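Local structure of N-isopropylammelide isopropylaminohydrolase (Burkholderia multivorans ATCC 17616, 6NBO) at residues A114-G119 with V388-K393; R213-H218 with H244-S249. The protein is a zinc-containing member of the amidohydrolase family, a group of metal-dependent enzymes built around a TIM barrel. One frame throughout, in Å; residues are numbered along the deposited sequence.

In the fold
Both contacts are mostly buried, yet they lie on opposite sides of the chain's centre, with their own centres about 26 Å apart. Contact 1 is the smaller, burying 168 Å² where the end of helix 104-117 meets strand 387-390, a late strand outside the parallel strand series of the TIM barrel. Contact 2 buries 478 Å² between two neighbouring strands of that series, 215-219 and 246-250. Their chemistry differs accordingly. Contact 1 is made by methyl groups against a helix terminus; contact 2 combines a ladder of backbone hydrogen bonds with a polar face leading to zinc. In sequence, the segments of contact 2 fall between those of contact 1.

Contact 1: A114-G119 with V388-K393; sequences AFLAAG and VVSSGK
Val388 fits its forked side chain against the last turn of helix 104-117. With chi1 at -178°, CG1 is placed anti to the backbone N and lies 3.7 Å from Leu116 O. The other branch meets the backbone at the helix end: Val388 CG2 is 3.8 Å from Gly119 CA and equally close, 3.8 Å, to Ala117 O. Beside this, the end of Leu116 reaches the strand through one methyl, CD1, which is 4.4 Å from Val388 CG1 and 4.1 Å from Ser390 CB. Ser390 thus offers carbon to the leucine, while its OG is hydrogen-bonded to Gln151 O.

The helical side of the contact owes its shape to a Schellman motif. Gly119, at a positive phi of 94°, is its C-prime residue; Gly119 N bonds to Leu116 O at 2.9 Å, and Thr120 N bonds back to Phe115 O. The carbonyl that faces Val388 CG1 therefore already has a backbone donor, and after Ala118 and Gly119 the chain enters strand 120-128. On the other side, a type I' turn from Ser390 to Lys393 closes with Lys393 N to Ser390 O at 3.0 Å, and Ser390 N returns a bond to Lys393 O, turning strand 387-390 back into strand 393-397. Val395 of that strand touches Leu116, Val388 and Ser390, and Leu401 also covers Leu116.

Since the pairs across the contact are methyl to carbon or methyl to carbonyl oxygen, helix and strand are held by van der Waals contact and burial of apolar surface, without a directional polar link between the two segments.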
ATOM      1  N   ALA A 114      -2.574 -11.682  -8.464  1.00 23.09           N
ATOM      2  CA  ALA A 114      -2.799 -12.431  -7.227  1.00 26.33           C
ATOM      3  C   ALA A 114      -3.382 -11.533  -6.139  1.00 20.16           C
ATOM      4  O   ALA A 114      -4.239 -11.971  -5.353  1.00 21.96           O
ATOM      5  CB  ALA A 114      -1.491 -13.069  -6.742  1.00 24.03           C
ATOM      6  N   PHE A 115      -2.907 -10.291  -6.051  1.00 24.24           N
ATOM      7  CA  PHE A 115      -3.539  -9.321  -5.159  1.00 23.58           C
ATOM      8  C   PHE A 115      -5.035  -9.205  -5.460  1.00 24.42           C
ATOM      9  O   PHE A 115      -5.877  -9.323  -4.561  1.00 22.44           O
ATOM     10  CB  PHE A 115      -2.853  -7.962  -5.305  1.00 19.28           C
ATOM     11  CG  PHE A 115      -1.672  -7.752  -4.365  1.00 24.36           C
ATOM     12  CD1 PHE A 115      -1.877  -7.564  -3.003  1.00 23.50           C
ATOM     13  CD2 PHE A 115      -0.372  -7.711  -4.852  1.00 21.86           C
ATOM     14  CE1 PHE A 115      -0.810  -7.339  -2.137  1.00 22.76           C
ATOM     15  CE2 PHE A 115       0.717  -7.486  -3.981  1.00 23.01           C
ATOM     16  CZ  PHE A 115       0.490  -7.310  -2.628  1.00 25.11           C
ATOM     17  N   LEU A 116      -5.377  -8.997  -6.731  1.00 24.59           N
ATOM     18  CA  LEU A 116      -6.783  -8.873  -7.127  1.00 25.50           C
ATOM     19  C   LEU A 116      -7.585 -10.111  -6.737  1.00 23.94           C
ATOM     20  O   LEU A 116      -8.673  -9.999  -6.158  1.00 23.99           O
ATOM     21  CB  LEU A 116      -6.882  -8.623  -8.631  1.00 25.46           C
ATOM     22  CG  LEU A 116      -8.298  -8.360  -9.173  1.00 23.53           C
ATOM     23  CD1 LEU A 116      -8.950  -7.141  -8.472  1.00 21.70           C
ATOM     24  CD2 LEU A 116      -8.263  -8.167 -10.670  1.00 24.09           C
ATOM     25  N   ALA A 117      -7.056 -11.307  -7.019  1.00 22.59           N
ATOM     26  CA  ALA A 117      -7.791 -12.528  -6.696  1.00 24.90           C
ATOM     27  C   ALA A 117      -8.045 -12.660  -5.196  1.00 28.90           C
ATOM     28  O   ALA A 117      -9.033 -13.282  -4.778  1.00 26.72           O
ATOM     29  CB  ALA A 117      -7.031 -13.758  -7.209  1.00 27.72           C
ATOM     30  N   ALA A 118      -7.156 -12.111  -4.375  1.00 22.44           N
ATOM     31  CA  ALA A 118      -7.309 -12.093  -2.926  1.00 23.28           C
ATOM     32  C   ALA A 118      -7.995 -10.822  -2.422  1.00 24.63           C
ATOM     33  O   ALA A 118      -7.924 -10.526  -1.221  1.00 23.15           O
ATOM     34  CB  ALA A 118      -5.938 -12.244  -2.246  1.00 25.51           C
ATOM     35  N   GLY A 119      -8.650 -10.058  -3.307  1.00 24.34           N
ATOM     36  CA  GLY A 119      -9.498  -8.955  -2.867  1.00 21.88           C
ATOM     37  C   GLY A 119      -8.853  -7.578  -2.800  1.00 27.70           C
ATOM     38  O   GLY A 119      -9.517  -6.630  -2.364  1.00 21.84           O
ATOM     39  N   VAL A 388     -14.901 -11.410  -5.468  1.00 24.72           N
ATOM     40  CA  VAL A 388     -14.255 -10.109  -5.582  1.00 24.18           C
ATOM     41  C   VAL A 388     -14.939  -9.378  -6.722  1.00 27.09           C
ATOM     42  O   VAL A 388     -15.036  -9.904  -7.841  1.00 24.85           O
ATOM     43  CB  VAL A 388     -12.735 -10.208  -5.812  1.00 26.27           C
ATOM     44  CG1 VAL A 388     -12.120  -8.808  -5.862  1.00 22.45           C
ATOM     45  CG2 VAL A 388     -12.068 -11.030  -4.699  1.00 24.17           C
ATOM     46  N   VAL A 389     -15.449  -8.187  -6.422  1.00 23.72           N
ATOM     47  CA  VAL A 389     -15.997  -7.269  -7.410  1.00 25.10           C
ATOM     48  C   VAL A 389     -15.069  -6.072  -7.465  1.00 27.41           C
ATOM     49  O   VAL A 389     -14.684  -5.532  -6.421  1.00 25.41           O
ATOM     50  CB  VAL A 389     -17.424  -6.831  -7.044  1.00 22.47           C
ATOM     51  CG1 VAL A 389     -17.953  -5.847  -8.079  1.00 24.07           C
ATOM     52  CG2 VAL A 389     -18.323  -8.049  -6.911  1.00 25.66           C
ATOM     53  N   SER A 390     -14.699  -5.661  -8.667  1.00 23.63           N
ATOM     54  CA  SER A 390     -13.812  -4.519  -8.810  1.00 24.25           C
ATOM     55  C   SER A 390     -14.388  -3.592  -9.859  1.00 25.46           C
ATOM     56  O   SER A 390     -14.666  -4.026 -10.981  1.00 28.11           O
ATOM     57  CB  SER A 390     -12.401  -4.965  -9.193  1.00 25.23           C
ATOM     58  OG  SER A 390     -11.556  -3.842  -9.332  1.00 24.51           O
ATOM     59  N   SER A 391     -14.575  -2.325  -9.483  1.00 24.77           N
ATOM     60  CA  SER A 391     -15.213  -1.338 -10.350  1.00 25.19           C
ATOM     61  C   SER A 391     -16.525  -1.876 -10.911  1.00 28.62           C
ATOM     62  O   SER A 391     -16.849  -1.686 -12.089  1.00 24.88           O
ATOM     63  CB  SER A 391     -14.282  -0.896 -11.478  1.00 27.94           C
ATOM     64  OG  SER A 391     -13.273  -0.043 -10.967  1.00 27.15           O
ATOM     65  N   GLY A 392     -17.282  -2.564 -10.057  1.00 24.49           N
ATOM     66  CA  GLY A 392     -18.595  -3.054 -10.430  1.00 24.56           C
ATOM     67  C   GLY A 392     -18.612  -4.328 -11.244  1.00 30.22           C
ATOM     68  O   GLY A 392     -19.699  -4.783 -11.621  1.00 29.64           O
ATOM     69  N   LYS A 393     -17.458  -4.927 -11.523  1.00 26.07           N
ATOM     70  CA  LYS A 393     -17.378  -6.141 -12.321  1.00 32.70           C
ATOM     71  C   LYS A 393     -16.877  -7.290 -11.463  1.00 29.53           C
ATOM     72  O   LYS A 393     -15.938  -7.124 -10.691  1.00 29.46           O
ATOM     73  CB  LYS A 393     -16.444  -5.945 -13.513  1.00 30.49           C
ATOM     74  CG  LYS A 393     -16.925  -4.879 -14.487  1.00 35.36           C
ATOM     75  CD  LYS A 393     -16.048  -4.837 -15.713  1.00 45.80           C
ATOM     76  CE  LYS A 393     -16.492  -3.738 -16.666  1.00 54.28           C
ATOM     77  NZ  LYS A 393     -16.244  -2.387 -16.085  1.00 65.17           N
TER

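Contact 2: R213-H218 with H244-S249; sequences RGLDLH and HKVTIS. With ZN (zinc ion), chain B; EDO (1,2-ethanediol), chain K.
Two parallel barrel strands meet beside the zinc site, where His218 and Asp216 line up with Ser249 and Thr247 on one face. His218 NE2 binds a zinc ion at 2.3 Å; His65, His67 and Asp304 complete the protein ligands of this metal. Ser249, paired with His218 across the strands, donates from OG to Asp216 OD1, two residues before the histidine, at 2.7 Å, on the syn lone pair of the carboxylate. Ser249 OG is also hydrogen-bonded to His65 ND1, an arrangement consistent with a second shell that positions His65. A chi1 of -177° carries the Asp216 carboxylate across to the neighbouring strand, where OD2 lies 3.4 Å from Thr247 CG2. That oxygen also has a salt bridge to Arg124 and a hydrogen bond from water 3.

The strands form a beta-alpha-beta unit of the TIM barrel, linked by helix 223-239, and the axes of the short strand segments 215-218 and 246-249 are inclined by 18°. Leu215 and Leu217 supply the backbone links. Leu215 N reaches Lys245 O at 2.9 Å, and Thr247 N reaches Leu215 O at 2.9 Å. Next, Leu217 N bonds to Thr247 O at 2.9 Å, and Ser249 N to Leu217 O at 2.7 Å, the latter nearly straight at 170°. Leu215 O has a second donor in water 2, which is also hydrogen-bonded to Thr247 OG1. On the opposite face, Leu215 CD1 lies 4.1 Å from Val246 CG2, both side chains pointing the same way and both touching Phe205 of helix 197-211.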
ATOM      1  N   ARG A 213       4.006  16.897  -7.379  1.00 28.11           N
ATOM      2  CA  ARG A 213       3.706  15.559  -6.888  1.00 28.39           C
ATOM      3  C   ARG A 213       4.032  15.445  -5.409  1.00 32.29           C
ATOM      4  O   ARG A 213       4.808  16.227  -4.855  1.00 28.81           O
ATOM      5  CB  ARG A 213       4.492  14.486  -7.648  1.00 31.24           C
ATOM      6  CG  ARG A 213       4.390  14.574  -9.150  1.00 30.25           C
ATOM      7  CD  ARG A 213       2.988  14.333  -9.685  1.00 33.25           C
ATOM      8  NE  ARG A 213       3.017  14.532 -11.129  1.00 35.22           N
ATOM      9  CZ  ARG A 213       3.445  13.615 -11.988  1.00 38.93           C
ATOM     10  NH1 ARG A 213       3.849  12.433 -11.545  1.00 36.55           N
ATOM     11  NH2 ARG A 213       3.474  13.878 -13.284  1.00 38.35           N
ATOM     12  N   GLY A 214       3.425  14.445  -4.782  1.00 25.79           N
ATOM     13  CA  GLY A 214       3.760  14.086  -3.427  1.00 24.24           C
ATOM     14  C   GLY A 214       4.976  13.183  -3.367  1.00 25.69           C
ATOM     15  O   GLY A 214       5.562  12.798  -4.382  1.00 24.18           O
ATOM     16  N   LEU A 215       5.353  12.832  -2.135  1.00 22.34           N
ATOM     17  CA  LEU A 215       6.507  11.982  -1.878  1.00 22.46           C
ATOM     18  C   LEU A 215       6.135  10.885  -0.894  1.00 22.73           C
ATOM     19  O   LEU A 215       5.280  11.068  -0.021  1.00 27.28           O
ATOM     20  CB  LEU A 215       7.696  12.769  -1.303  1.00 21.71           C
ATOM     21  CG  LEU A 215       8.188  13.942  -2.146  1.00 23.08           C
ATOM     22  CD1 LEU A 215       7.534  15.240  -1.680  1.00 23.09           C
ATOM     23  CD2 LEU A 215       9.684  14.016  -2.052  1.00 29.37           C
ATOM     24  N   ASP A 216       6.790   9.737  -1.051  1.00 24.03           N
ATOM     25  CA  ASP A 216       6.676   8.629  -0.105  1.00 26.36           C
ATOM     26  C   ASP A 216       8.100   8.154   0.133  1.00 24.28           C
ATOM     27  O   ASP A 216       8.707   7.545  -0.754  1.00 22.72           O
ATOM     28  CB  ASP A 216       5.781   7.506  -0.653  1.00 22.90           C
ATOM     29  CG  ASP A 216       5.568   6.367   0.336  1.00 25.56           C
ATOM     30  OD1 ASP A 216       6.483   6.059   1.124  1.00 23.20           O
ATOM     31  OD2 ASP A 216       4.470   5.764   0.321  1.00 24.47           O
ATOM     32  N   LEU A 217       8.624   8.417   1.328  1.00 20.72           N
ATOM     33  CA  LEU A 217      10.047   8.278   1.616  1.00 22.33           C
ATOM     34  C   LEU A 217      10.277   7.097   2.551  1.00 23.13           C
ATOM     35  O   LEU A 217       9.638   7.006   3.598  1.00 24.89           O
ATOM     36  CB  LEU A 217      10.588   9.573   2.240  1.00 18.59           C
ATOM     37  CG  LEU A 217      10.380  10.816   1.372  1.00 22.09           C
ATOM     38  CD1 LEU A 217      10.771  12.070   2.127  1.00 29.25           C
ATOM     39  CD2 LEU A 217      11.167  10.700   0.062  1.00 26.83           C
ATOM     40  N   HIS A 218      11.178   6.185   2.157  1.00 21.70           N
ATOM     41  CA  HIS A 218      11.638   5.120   3.044  1.00 22.84           C
ATOM     42  C   HIS A 218      12.532   5.717   4.126  1.00 23.61           C
ATOM     43  O   HIS A 218      13.564   6.316   3.817  1.00 26.46           O
ATOM     44  CB  HIS A 218      12.441   4.068   2.265  1.00 24.00           C
ATOM     45  CG  HIS A 218      11.619   3.115   1.452  1.00 26.78           C
ATOM     46  ND1 HIS A 218      10.879   3.512   0.360  1.00 27.55           N
ATOM     47  CD2 HIS A 218      11.466   1.768   1.539  1.00 25.29           C
ATOM     48  CE1 HIS A 218      10.287   2.457  -0.179  1.00 30.49           C
ATOM     49  NE2 HIS A 218      10.629   1.386   0.518  1.00 29.62           N
ATOM     50  N   HIS A 244      -0.816  16.806   3.315  1.00 32.86           N
ATOM     51  CA  HIS A 244      -1.372  15.530   2.879  0.59 29.09           C
ATOM     52  C   HIS A 244      -0.728  15.042   1.578  1.00 31.73           C
ATOM     53  O   HIS A 244      -1.372  14.349   0.785  1.00 32.55           O
ATOM     54  CB  HIS A 244      -2.901  15.616   2.713  0.59 33.39           C
ATOM     55  CG  HIS A 244      -3.655  15.901   3.984  0.59 34.64           C
ATOM     56  ND1 HIS A 244      -4.012  17.174   4.372  0.59 43.91           N
ATOM     57  CD2 HIS A 244      -4.163  15.072   4.928  0.59 37.85           C
ATOM     58  CE1 HIS A 244      -4.682  17.123   5.511  0.59 24.11           C
ATOM     59  NE2 HIS A 244      -4.790  15.859   5.870  0.59 30.09           N
ATOM     60  N   LYS A 245       0.519  15.413   1.333  1.00 27.20           N
ATOM     61  CA  LYS A 245       1.230  14.951   0.149  1.00 27.33           C
ATOM     62  C   LYS A 245       2.508  14.191   0.469  1.00 29.02           C
ATOM     63  O   LYS A 245       3.207  13.772  -0.460  1.00 29.97           O
ATOM     64  CB  LYS A 245       1.560  16.135  -0.769  1.00 33.06           C
ATOM     65  CG  LYS A 245       0.367  16.595  -1.597  1.00 41.63           C
ATOM     66  CD  LYS A 245       0.725  17.782  -2.467  1.00 57.93           C
ATOM     67  CE  LYS A 245       0.614  17.458  -3.947  1.00 60.22           C
ATOM     68  NZ  LYS A 245       1.001  18.639  -4.777  1.00 64.99           N
ATOM     69  N   VAL A 246       2.833  13.982   1.745  1.00 24.90           N
ATOM     70  CA  VAL A 246       4.056  13.277   2.125  1.00 27.30           C
ATOM     71  C   VAL A 246       3.693  12.069   2.980  1.00 24.23           C
ATOM     72  O   VAL A 246       2.851  12.160   3.878  1.00 28.61           O
ATOM     73  CB  VAL A 246       5.032  14.215   2.872  1.00 25.24           C
ATOM     74  CG1 VAL A 246       6.230  13.426   3.438  1.00 24.26           C
ATOM     75  CG2 VAL A 246       5.517  15.310   1.939  1.00 23.92           C
ATOM     76  N   THR A 247       4.322  10.933   2.683  1.00 20.61           N
ATOM     77  CA  THR A 247       4.175   9.691   3.422  1.00 26.28           C
ATOM     78  C   THR A 247       5.559   9.266   3.888  1.00 24.90           C
ATOM     79  O   THR A 247       6.542   9.400   3.142  1.00 22.17           O
ATOM     80  CB  THR A 247       3.544   8.605   2.518  1.00 22.26           C
ATOM     81  OG1 THR A 247       2.258   9.052   2.078  1.00 25.74           O
ATOM     82  CG2 THR A 247       3.401   7.259   3.229  1.00 22.01           C
ATOM     83  N   ILE A 248       5.646   8.781   5.123  1.00 21.73           N
ATOM     84  CA  ILE A 248       6.879   8.207   5.659  1.00 19.02           C
ATOM     85  C   ILE A 248       6.697   6.703   5.738  1.00 21.83           C
ATOM     86  O   ILE A 248       5.819   6.220   6.462  1.00 23.35           O
ATOM     87  CB  ILE A 248       7.220   8.758   7.052  1.00 21.05           C
ATOM     88  CG1 ILE A 248       7.088  10.281   7.075  1.00 25.38           C
ATOM     89  CG2 ILE A 248       8.637   8.293   7.446  1.00 23.52           C
ATOM     90  CD1 ILE A 248       8.087  10.989   6.189  1.00 27.87           C
ATOM     91  N   SER A 249       7.537   5.953   5.023  1.00 21.67           N
ATOM     92  CA  SER A 249       7.463   4.498   5.083  1.00 21.17           C
ATOM     93  C   SER A 249       8.458   3.954   6.103  1.00 23.79           C
ATOM     94  O   SER A 249       9.598   4.421   6.181  1.00 25.72           O
ATOM     95  CB  SER A 249       7.738   3.882   3.711  1.00 21.77           C
ATOM     96  OG  SER A 249       6.614   4.042   2.843  1.00 26.39           O
TER
HETATM   97 ZN    ZN B 401       9.809  -0.703   0.868  0.76 29.78          ZN
HETATM   98  C1  EDO K 410      -0.031  13.255  -5.088  1.00 48.62           C
HETATM   99  O1  EDO K 410       0.853  14.007  -5.910  1.00 37.03           O
HETATM  100  C2  EDO K 410       0.116  13.626  -3.626  1.00 41.99           C
HETATM  101  O2  EDO K 410      -0.638  12.660  -2.898  1.00 42.18           O
HETATM  102  O   HOH W   1       4.161  19.134  -4.941  1.00 51.01           O
HETATM  103  O   HOH W   2       2.696  10.433  -0.244  1.00 27.62           O
HETATM  104  O   HOH W   3       4.369   3.121   0.503  1.00 24.63           O